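Local coordinates for proline dehydrogenase (Bradyrhizobium japonicum USDA 110, PDB 3HAZ), which probably oxidises proline to glutamate in two steps, joining an FAD-dependent proline dehydrogenase and an NAD-dependent aldehyde dehydrogenase in one chain, at residues Thr158-Ala161 / Met162-Met165; Asp328-Ala331 / Arg332-Arg336; Pro775-Val778 / Ala779-Val782; Ser922-Asp925 / Asp926-Glu929. All blocks are in the same frame, centred on the assembly; numbering follows the deposited sequence.

Contact 1: Thr158-Ala161 / Met162-Met165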
# COMPACT_ATOMS: atom_id res chain seq x y z
N THR A 158 -10.96 0.54 47.38
CA THR A 158 -11.95 1.34 48.10
C THR A 158 -11.37 1.92 49.38
O THR A 158 -11.65 3.08 49.73
CB THR A 158 -13.21 0.52 48.44
OG1 THR A 158 -13.84 0.07 47.23
CG2 THR A 158 -14.19 1.37 49.24
N ARG A 159 -10.56 1.13 50.09
CA ARG A 159 -9.90 1.61 51.31
C ARG A 159 -8.94 2.75 51.01
O ARG A 159 -8.84 3.71 51.78
CB ARG A 159 -9.15 0.47 52.02
CG ARG A 159 -10.07 -0.57 52.62
CD ARG A 159 -9.33 -1.50 53.58
NE ARG A 159 -10.17 -2.62 53.99
CZ ARG A 159 -11.05 -2.57 54.98
NH1 ARG A 159 -11.20 -1.44 55.67
NH2 ARG A 159 -11.78 -3.64 55.28
N GLN A 160 -8.24 2.65 49.88
CA GLN A 160 -7.36 3.73 49.45
C GLN A 160 -8.16 4.99 49.11
O GLN A 160 -7.75 6.10 49.45
CB GLN A 160 -6.54 3.29 48.23
CG GLN A 160 -5.43 4.23 47.86
CD GLN A 160 -4.56 3.67 46.74
OE1 GLN A 160 -4.38 2.46 46.63
NE2 GLN A 160 -4.01 4.56 45.92
N ALA A 161 -9.29 4.81 48.43
CA ALA A 161 -10.16 5.94 48.12
C ALA A 161 -10.60 6.61 49.42
O ALA A 161 -10.73 7.83 49.50
CB ALA A 161 -11.39 5.48 47.30
N MET A 162 -10.80 5.80 50.45
CA MET A 162 -11.22 6.32 51.75
C MET A 162 -10.16 7.22 52.38
O MET A 162 -10.49 8.26 52.95
CB MET A 162 -11.63 5.19 52.70
CG MET A 162 -12.98 4.57 52.33
SD MET A 162 -13.39 3.07 53.26
CE MET A 162 -13.69 3.74 54.89
N ARG A 163 -8.89 6.83 52.29
CA ARG A 163 -7.85 7.72 52.82
C ARG A 163 -7.71 8.98 51.98
O ARG A 163 -7.40 10.06 52.51
CB ARG A 163 -6.50 7.01 53.06
CG ARG A 163 -6.11 5.95 52.05
CD ARG A 163 -5.02 5.04 52.62
NE ARG A 163 -4.63 3.98 51.69
CZ ARG A 163 -5.13 2.75 51.70
NH1 ARG A 163 -4.72 1.85 50.81
NH2 ARG A 163 -6.06 2.41 52.59
N LEU A 164 -7.96 8.88 50.68
CA LEU A 164 -7.87 10.07 49.83
C LEU A 164 -9.00 11.05 50.16
O LEU A 164 -8.77 12.25 50.31
CB LEU A 164 -7.85 9.69 48.34
CG LEU A 164 -6.60 8.96 47.85
CD1 LEU A 164 -6.81 8.39 46.45
CD2 LEU A 164 -5.36 9.86 47.89
N MET A 165 -10.21 10.53 50.26
CA MET A 165 -11.37 11.36 50.55
C MET A 165 -11.26 11.99 51.93
O MET A 165 -11.64 13.14 52.14
CB MET A 165 -12.67 10.55 50.45
CG MET A 165 -13.02 10.07 49.04
SD MET A 165 -13.01 11.44 47.88
CE MET A 165 -14.33 12.46 48.55
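The guanidinium of R163 folds back over the turn before it and lies flat on Q160, whose CA sits 3.3 Å above the guanidinium plane of R163 and over its centre. The amide of Q160 passes at a slant, its plane only 21° from that of the guanidinium, and Q160 CB comes within 3.5 Å of R163 NH1. The first torsion of R163 (chi1 36°) sets CG between the backbone N and carbonyl carbon and presses it against Q160 O at 3.1 Å, a tight fit; from there an extended chain carries the group backwards. Backbone bonds form the second kind: M162 N, R163 N, L164 N and M165 N each reach the carbonyl four residues earlier, the M165 N to A161 O bond measuring 2.9 Å. Nonpolar contacts are looser, M162 SD standing 4.4 Å from T158 CG2, while A161 and M162 both pack on A81 of helix 71-85. R159 has its charge partners outside the turn, in salt bridges with D94 and E98. The chemistry implies that helix 151-168, in the family's DNA-binding domain range, has one face for neighbouring helices and another where the R163 plane meets Q160 by van der Waals contact, with no ion pair between them.

Contact 2: Asp328-Ala331 / Arg332-Arg336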
# COMPACT_ATOMS: atom_id res chain seq x y z
N ASP A 328 -4.69 44.73 34.94
CA ASP A 328 -3.75 45.76 35.37
C ASP A 328 -4.34 47.16 35.26
O ASP A 328 -4.21 47.97 36.17
CB ASP A 328 -2.44 45.69 34.58
CG ASP A 328 -1.36 46.60 35.16
OD1 ASP A 328 -1.08 46.48 36.37
OD2 ASP A 328 -0.81 47.43 34.41
N ALA A 329 -4.99 47.44 34.13
CA ALA A 329 -5.63 48.74 33.93
C ALA A 329 -6.71 48.98 34.97
O ALA A 329 -6.89 50.09 35.47
CB ALA A 329 -6.21 48.83 32.53
N LEU A 330 -7.43 47.91 35.30
CA LEU A 330 -8.46 47.95 36.32
C LEU A 330 -7.82 48.35 37.65
O LEU A 330 -8.32 49.22 38.36
CB LEU A 330 -9.08 46.56 36.44
CG LEU A 330 -10.58 46.40 36.67
CD1 LEU A 330 -11.37 47.40 35.84
CD2 LEU A 330 -10.99 44.97 36.33
N ALA A 331 -6.69 47.72 37.96
CA ALA A 331 -5.99 47.98 39.21
C ALA A 331 -5.51 49.43 39.29
O ALA A 331 -5.67 50.09 40.32
CB ALA A 331 -4.84 47.00 39.39
N ARG A 332 -4.91 49.92 38.21
CA ARG A 332 -4.40 51.29 38.20
C ARG A 332 -5.55 52.29 38.27
O ARG A 332 -5.46 53.30 38.97
CB ARG A 332 -3.55 51.56 36.95
CG ARG A 332 -2.38 50.61 36.76
CD ARG A 332 -1.43 51.10 35.67
NE ARG A 332 -2.14 51.81 34.60
CZ ARG A 332 -2.53 51.26 33.46
NH1 ARG A 332 -3.17 52.00 32.56
NH2 ARG A 332 -2.29 49.98 33.21
N ALA A 333 -6.63 52.02 37.54
CA ALA A 333 -7.75 52.95 37.46
C ALA A 333 -8.43 53.15 38.81
O ALA A 333 -8.92 54.24 39.11
CB ALA A 333 -8.75 52.47 36.42
N HIS A 334 -8.48 52.10 39.62
CA HIS A 334 -9.11 52.20 40.93
C HIS A 334 -8.06 52.31 42.04
O HIS A 334 -8.39 52.30 43.22
CB HIS A 334 -10.07 51.03 41.17
CG HIS A 334 -11.20 50.96 40.19
ND1 HIS A 334 -12.20 51.91 40.13
CD2 HIS A 334 -11.48 50.06 39.22
CE1 HIS A 334 -13.05 51.59 39.17
NE2 HIS A 334 -12.64 50.47 38.60
N ASP A 335 -6.80 52.43 41.63
CA ASP A 335 -5.66 52.45 42.54
C ASP A 335 -5.74 51.36 43.61
O ASP A 335 -5.75 51.64 44.81
CB ASP A 335 -5.51 53.83 43.19
CG ASP A 335 -4.19 53.98 43.95
OD1 ASP A 335 -3.25 53.22 43.65
OD2 ASP A 335 -4.11 54.84 44.85
N ARG A 336 -5.80 50.11 43.16
CA ARG A 336 -5.85 48.98 44.07
C ARG A 336 -4.66 48.06 43.84
O ARG A 336 -4.04 48.08 42.77
CB ARG A 336 -7.15 48.18 43.88
CG ARG A 336 -8.42 49.02 43.93
CD ARG A 336 -8.78 49.45 45.35
NE ARG A 336 -10.00 50.26 45.34
CZ ARG A 336 -11.23 49.76 45.28
NH1 ARG A 336 -12.27 50.57 45.24
NH2 ARG A 336 -11.41 48.44 45.25
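R332 reaches back one helical turn to D328, while the carbonyl of A331 closes the helix. The R332 chain bends at chi3 (-33°), bringing NH2 to 3.2 Å from D328 OD2 in a salt bridge that is also a hydrogen bond. The oxygen lies in the guanidinium plane of R332, yet the nitrogen meets it from above the carboxylate, 51° out of that plane, and the two flat groups are twisted 57° apart. The same NH2 of R332 passes over A329 CA at 3.6 Å, so one guanidinium face rests on backbone. A331 contributes through its carbonyl, which accepts R336 N at 2.8 Å, just as L330 O accepts H334 N. With D335 at positive phi and D335 N bonded to R332 O at 3.1 Å, this is a Schellman motif ending helix 320-333. Beyond it, D335 bridges to R389, whereas A331 and D328 pack on I390 of strand 390-395. The unit belongs to the beta-alpha-beta succession of the proline dehydrogenase barrel. Chemically, the closing turn satisfies the carbonyl of A331, and the tilted ion pair between R332 and D328 is likely to be a modest tie at the surface.

Contact 3: Pro775-Val778 / Ala779-Val782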
# COMPACT_ATOMS: atom_id res chain seq x y z
N PRO A 775 -27.62 15.21 39.64
CA PRO A 775 -28.88 15.98 39.61
C PRO A 775 -28.79 17.32 38.84
O PRO A 775 -29.77 17.67 38.17
CB PRO A 775 -29.18 16.21 41.10
CG PRO A 775 -28.52 15.06 41.79
CD PRO A 775 -27.25 14.82 41.01
N GLU A 776 -27.68 18.03 38.93
CA GLU A 776 -27.53 19.31 38.24
C GLU A 776 -27.57 19.16 36.71
O GLU A 776 -28.04 20.05 36.01
CB GLU A 776 -26.21 20.00 38.61
CG GLU A 776 -26.00 20.27 40.08
CD GLU A 776 -25.28 19.13 40.78
OE1 GLU A 776 -25.82 18.00 40.79
OE2 GLU A 776 -24.19 19.38 41.34
N GLN A 777 -27.03 18.06 36.21
CA GLN A 777 -27.01 17.83 34.77
C GLN A 777 -28.37 17.33 34.31
O GLN A 777 -28.85 17.70 33.24
CB GLN A 777 -25.90 16.86 34.36
CG GLN A 777 -24.50 17.39 34.60
CD GLN A 777 -24.21 18.68 33.83
OE1 GLN A 777 -23.35 19.47 34.23
NE2 GLN A 777 -24.93 18.89 32.73
N VAL A 778 -29.00 16.48 35.13
CA VAL A 778 -30.37 16.06 34.86
C VAL A 778 -31.26 17.29 34.74
O VAL A 778 -32.07 17.40 33.82
CB VAL A 778 -30.92 15.13 35.95
CG1 VAL A 778 -32.43 14.91 35.74
CG2 VAL A 778 -30.18 13.80 35.92
N ALA A 779 -31.11 18.22 35.68
CA ALA A 779 -31.98 19.38 35.70
C ALA A 779 -31.76 20.23 34.45
O ALA A 779 -32.72 20.67 33.83
CB ALA A 779 -31.79 20.20 36.98
N ASP A 780 -30.50 20.46 34.09
CA ASP A 780 -30.18 21.18 32.87
C ASP A 780 -30.83 20.52 31.65
O ASP A 780 -31.50 21.18 30.86
CB ASP A 780 -28.66 21.19 32.63
CG ASP A 780 -27.93 22.17 33.53
OD1 ASP A 780 -28.59 22.92 34.29
OD2 ASP A 780 -26.68 22.19 33.48
N ASP A 781 -30.62 19.22 31.52
CA ASP A 781 -31.05 18.50 30.33
C ASP A 781 -32.56 18.32 30.28
O ASP A 781 -33.14 18.23 29.20
CB ASP A 781 -30.35 17.15 30.23
CG ASP A 781 -28.86 17.28 29.97
OD1 ASP A 781 -28.43 18.38 29.54
OD2 ASP A 781 -28.13 16.30 30.21
N VAL A 782 -33.20 18.26 31.45
CA VAL A 782 -34.65 18.15 31.52
C VAL A 782 -35.27 19.49 31.16
O VAL A 782 -36.23 19.56 30.40
CB VAL A 782 -35.15 17.69 32.90
CG1 VAL A 782 -36.63 18.04 33.07
CG2 VAL A 782 -34.93 16.19 33.08
O HOH W 1 -25.35 16.81 30.36
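V778 and V782 touch one turn apart near the start of helix 775-787, the helix of a beta-alpha-beta unit between strands 765-769 and 797-803 in the aldehyde dehydrogenase part of the chain. Their methyls lie side by side, V778 CG1 to V782 CG2 at 3.9 Å, and V782 continues onto L797 and L800 of the following strand. Main-chain donors are met in the helical pattern: A779 N by P775 O, D781 N by Q777 O and V782 N by V778 O. D780 N also finds E776 O at 3.1 Å, but from above the carbonyl plane, 38° out of it. The carboxylate of D780, with CG anti to the carbonyl carbon (chi1 -76°), stands across the Q777 amide at a plane angle of 88°; OD2 remains 3.8 Å from Q777 NE2, and its salt-bridge partner is instead R202. An alanine in place of D780 would probably leave R202 without this charged mate and free its guanidinium to turn. The main chain here serves side chains too, D780 O accepting from T784 and D781 O from S785. A water joins Q777 to D781: it gives a proton to D781 OD2 at 2.8 Å and accepts weakly from Q777 NE2 at 3.2 Å.

Contact 4: Ser922-Asp925 / Asp926-Glu929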
# COMPACT_ATOMS: atom_id res chain seq x y z
N SER A 922 -27.53 8.12 33.60
CA SER A 922 -27.01 7.09 34.47
C SER A 922 -25.52 6.94 34.30
O SER A 922 -25.00 7.13 33.20
CB SER A 922 -27.67 5.75 34.18
OG SER A 922 -27.09 4.71 34.97
N ARG A 923 -24.85 6.60 35.39
CA ARG A 923 -23.43 6.30 35.38
C ARG A 923 -23.24 4.85 34.95
O ARG A 923 -22.17 4.46 34.48
CB ARG A 923 -22.84 6.52 36.78
CG ARG A 923 -21.32 6.69 36.84
CD ARG A 923 -20.91 7.30 38.18
NE ARG A 923 -20.96 6.32 39.26
CZ ARG A 923 -21.18 6.62 40.54
NH1 ARG A 923 -21.21 5.66 41.44
NH2 ARG A 923 -21.39 7.88 40.91
N ILE A 924 -24.30 4.06 35.08
CA ILE A 924 -24.20 2.60 34.99
C ILE A 924 -24.35 2.04 33.56
O ILE A 924 -25.46 1.89 33.05
CB ILE A 924 -25.23 1.93 35.92
CG1 ILE A 924 -25.16 2.57 37.31
CG2 ILE A 924 -24.99 0.43 35.99
CD1 ILE A 924 -26.13 1.97 38.33
N ASP A 925 -23.22 1.73 32.94
CA ASP A 925 -23.23 1.18 31.58
C ASP A 925 -24.18 0.01 31.40
O ASP A 925 -24.88 -0.06 30.39
CB ASP A 925 -21.81 0.80 31.15
CG ASP A 925 -20.94 2.00 30.86
OD1 ASP A 925 -21.49 3.09 30.60
OD2 ASP A 925 -19.70 1.87 30.88
N ASP A 926 -24.22 -0.92 32.35
CA ASP A 926 -25.11 -2.07 32.21
C ASP A 926 -26.60 -1.67 32.22
O ASP A 926 -27.42 -2.30 31.54
CB ASP A 926 -24.83 -3.13 33.30
CG ASP A 926 -23.48 -3.80 33.11
OD1 ASP A 926 -23.23 -4.34 32.01
OD2 ASP A 926 -22.66 -3.80 34.06
N SER A 927 -26.94 -0.64 32.98
CA SER A 927 -28.31 -0.15 33.02
C SER A 927 -28.67 0.53 31.70
O SER A 927 -29.71 0.26 31.11
CB SER A 927 -28.51 0.83 34.19
OG SER A 927 -28.37 0.19 35.43
N ILE A 928 -27.80 1.43 31.26
CA ILE A 928 -27.96 2.10 29.98
C ILE A 928 -28.14 1.09 28.86
O ILE A 928 -29.02 1.22 28.01
CB ILE A 928 -26.74 2.99 29.67
CG1 ILE A 928 -26.66 4.14 30.67
CG2 ILE A 928 -26.78 3.51 28.23
CD1 ILE A 928 -25.26 4.73 30.82
N GLU A 929 -27.29 0.07 28.86
CA GLU A 929 -27.32 -0.91 27.78
C GLU A 929 -28.56 -1.80 27.85
O GLU A 929 -29.10 -2.17 26.81
CB GLU A 929 -26.02 -1.72 27.73
CG GLU A 929 -24.86 -0.90 27.19
CD GLU A 929 -23.50 -1.46 27.56
OE1 GLU A 929 -23.43 -2.63 28.00
OE2 GLU A 929 -22.49 -0.73 27.40
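I928 lays its ethyl arm against the turn that leads into its own helix: CG1 meets S922 CB at 4.0 Å, and the terminal CD1 rests on S922 O at 3.4 Å. The arm follows from CG1 standing anti to the carbonyl carbon (chi1 -66°), which swings the branch back over the entry. A glycine in place of I928 would probably open a gap beside S922 and leave the turn less firmly fixed against the helix. On another side, I924 CG2 packs on S927 OG at 3.4 Å. The carbonyl of I924 carries the first helical bond, taken nearly head-on by I928 N at 3.0 Å, with a weak, bent one from S927 N. E929 runs its extended chain past D925 O, and E929 OE1 and D926 OD1 share a salt-bridge partner in R144; D926 OD2 also takes the amide of G140. S922 OG accepts I924 N at 2.9 Å, and bonds to D770 as well. Together these features describe an ST turn running into a helix whose N-cap position is I924, the link from strand 917-921 into helix 925-934 in a beta-alpha-beta succession of the aldehyde dehydrogenase fold.

The four turns illustrate one local principle in three parts of a bifunctional enzyme. Contacts 3 and 4 lie on connections between strands of the same sheet of the aldehyde dehydrogenase part, their centres about 17 Å apart and their nearest atoms about 7 Å. Contact 1, about 24 Å between centres from contact 4, is tied to it indirectly: helix 71-85 packs on contact 1 and sends K72 to R923 O. Contact 2 is remote, about 52 Å from contact 4, centre to centre. None lies at the FAD or NAD sites or the predicted catalytic residues, yet the helix of contact 2 connects strands carrying the FAD-binding Q314 and R341, and that of contact 3 precedes the predicted active-site C794.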